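Side-chain contact in thiamin pyrophosphokinase family protein (Enterococcus faecalis, PDB 3MEL), which probably transfers a diphosphate group from ATP to thiamine, making thiamine diphosphate: residues Y174-Q179 / T185-N190. Numbering follows the deposited sequence.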
loop_
_atom_site.group_PDB
_atom_site.type_symbol
_atom_site.label_atom_id
_atom_site.label_comp_id
_atom_site.label_asym_id
_atom_site.label_seq_id
_atom_site.Cartn_x
_atom_site.Cartn_y
_atom_site.Cartn_z
ATOM N N TYR A 174 -22.797 -2.914 3.131
ATOM C CA TYR A 174 -22.719 -1.564 2.571
ATOM C C TYR A 174 -22.748 -1.730 1.073
ATOM O O TYR A 174 -22.069 -2.596 0.523
ATOM C CB TYR A 174 -21.428 -0.856 2.949
ATOM C CG TYR A 174 -21.353 -0.395 4.377
ATOM C CD1 TYR A 174 -22.183 0.609 4.848
ATOM C CD2 TYR A 174 -20.431 -0.946 5.252
ATOM C CE1 TYR A 174 -22.109 1.040 6.160
ATOM C CE2 TYR A 174 -20.352 -0.526 6.567
ATOM C CZ TYR A 174 -21.193 0.466 7.017
ATOM O OH TYR A 174 -21.110 0.886 8.326
ATOM N N LEU A 175 -23.540 -0.908 0.404
ATOM C CA LEU A 175 -23.797 -1.144 -1.000
ATOM C C LEU A 175 -23.400 0.048 -1.851
ATOM O O LEU A 175 -23.337 1.189 -1.378
ATOM C CB LEU A 175 -25.277 -1.485 -1.219
ATOM C CG LEU A 175 -25.969 -2.500 -0.293
ATOM C CD1 LEU A 175 -27.418 -2.696 -0.727
ATOM C CD2 LEU A 175 -25.242 -3.836 -0.245
ATOM N N LEU A 176 -23.095 -0.238 -3.106
ATOM C CA LEU A 176 -23.019 0.788 -4.122
ATOM C C LEU A 176 -23.931 0.239 -5.169
ATOM O O LEU A 176 -24.160 -0.967 -5.217
ATOM C CB LEU A 176 -21.618 0.908 -4.713
ATOM C CG LEU A 176 -20.492 1.307 -3.772
ATOM C CD1 LEU A 176 -19.168 1.129 -4.483
ATOM C CD2 LEU A 176 -20.681 2.729 -3.232
ATOM N N THR A 177 -24.464 1.106 -6.013
ATOM C CA THR A 177 -25.314 0.613 -7.069
ATOM C C THR A 177 -25.242 1.522 -8.289
ATOM O O THR A 177 -25.603 2.692 -8.221
ATOM C CB THR A 177 -26.765 0.329 -6.555
ATOM O OG1 THR A 177 -27.724 0.836 -7.485
ATOM C CG2 THR A 177 -26.999 0.935 -5.173
ATOM N N ASN A 178 -24.731 0.968 -9.387
ATOM C CA ASN A 178 -24.547 1.699 -10.635
ATOM C C ASN A 178 -23.598 2.890 -10.453
ATOM O O ASN A 178 -23.703 3.912 -11.143
ATOM C CB ASN A 178 -25.905 2.139 -11.175
ATOM C CG ASN A 178 -26.822 0.960 -11.472
ATOM O OD1 ASN A 178 -26.612 0.234 -12.450
ATOM N ND2 ASN A 178 -27.846 0.760 -10.631
ATOM N N GLN A 179 -22.663 2.724 -9.522
ATOM C CA GLN A 179 -21.758 3.778 -9.083
ATOM C C GLN A 179 -20.661 4.082 -10.091
ATOM O O GLN A 179 -19.930 3.183 -10.503
ATOM C CB GLN A 179 -21.090 3.346 -7.784
ATOM C CG GLN A 179 -20.210 4.389 -7.170
ATOM C CD GLN A 179 -21.004 5.602 -6.758
ATOM O OE1 GLN A 179 -21.688 5.584 -5.734
ATOM N NE2 GLN A 179 -20.935 6.664 -7.562
ATOM N N THR A 185 -10.315 4.915 -5.809
ATOM C CA THR A 185 -11.099 5.043 -4.578
ATOM C C THR A 185 -11.118 3.724 -3.827
ATOM O O THR A 185 -11.374 2.673 -4.416
ATOM C CB THR A 185 -12.559 5.438 -4.871
ATOM O OG1 THR A 185 -12.589 6.681 -5.583
ATOM C CG2 THR A 185 -13.333 5.565 -3.576
ATOM N N SER A 186 -10.854 3.782 -2.527
ATOM C CA SER A 186 -10.778 2.571 -1.723
ATOM C C SER A 186 -11.986 2.462 -0.820
ATOM O O SER A 186 -12.006 3.044 0.264
ATOM C CB SER A 186 -9.504 2.566 -0.875
ATOM O OG SER A 186 -9.389 1.370 -0.127
ATOM N N TYR A 187 -12.999 1.725 -1.275
ATOM C CA TYR A 187 -14.146 1.421 -0.431
ATOM C C TYR A 187 -13.797 0.284 0.533
ATOM O O TYR A 187 -13.983 -0.903 0.241
ATOM C CB TYR A 187 -15.359 1.050 -1.264
ATOM C CG TYR A 187 -15.755 2.062 -2.305
ATOM C CD1 TYR A 187 -16.624 3.110 -1.989
ATOM C CD2 TYR A 187 -15.301 1.946 -3.610
ATOM C CE1 TYR A 187 -17.007 4.026 -2.946
ATOM C CE2 TYR A 187 -15.679 2.839 -4.571
ATOM C CZ TYR A 187 -16.528 3.887 -4.242
ATOM O OH TYR A 187 -16.901 4.792 -5.219
ATOM N N ALA A 188 -13.297 0.684 1.692
ATOM C CA ALA A 188 -12.710 -0.214 2.651
ATOM C C ALA A 188 -13.636 -0.382 3.833
ATOM O O ALA A 188 -14.614 0.340 3.961
ATOM C CB ALA A 188 -11.388 0.339 3.101
ATOM N N SER A 189 -13.328 -1.355 4.685
ATOM C CA SER A 189 -14.089 -1.615 5.914
ATOM C C SER A 189 -15.542 -2.032 5.681
ATOM O O SER A 189 -16.372 -1.955 6.570
ATOM C CB SER A 189 -14.000 -0.431 6.878
ATOM O OG SER A 189 -12.643 -0.017 7.026
ATOM N N ASN A 190 -15.835 -2.498 4.480
ATOM C CA ASN A 190 -17.092 -3.181 4.240
ATOM C C ASN A 190 -17.085 -4.544 4.955
ATOM O O ASN A 190 -16.035 -5.019 5.370
ATOM C CB ASN A 190 -17.311 -3.346 2.739
ATOM C CG ASN A 190 -18.758 -3.504 2.390
ATOM O OD1 ASN A 190 -19.569 -3.820 3.252
ATOM N ND2 ASN A 190 -19.101 -3.278 1.128
#
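Y174 and N190 bring the two backbones to 6.1 Å between their CA atoms, while at the other end the CA atoms of Q179 and T185 stand 11.6 Å apart, where the chains diverge and only side chains meet. At the near end N190 sends its amide across: CG lies anti to the backbone N (chi1 -156°), and ND2 donates to the backbone O of Y174 at 3.1 Å. The bond is moderately bent, 153° at the hydrogen, with the donor tilted from the carbonyl plane. OD1 of the same amide sits at the edge of the Y174 ring, 3.6 Å from CD2, and takes a weak hydrogen bond from K173 N. The ring runs past the asparagine to the dimer interface, where Y174 OH bonds to E74 of the second subunit.

Further along, L176 lays CD1 over the centre of the Y187 ring, 3.7 Å from the centroid and 7° off its normal, a CH-pi contact. T185 CG2 covers the opposite face, offset toward the rim, so a leucine and a threonine methyl sandwich the tyrosine. Q179 CG reaches the phenol end, 3.9 Å from Y187 OH.

With 185-190 paired to strand 155-160 of the large mixed sheet and L176 and Q179 bonded to strand 167-170 of the small antiparallel one, this is face-to-face packing at the margin of the beta sandwich that forms the vitamin B1-binding domain in thiamin pyrophosphokinases.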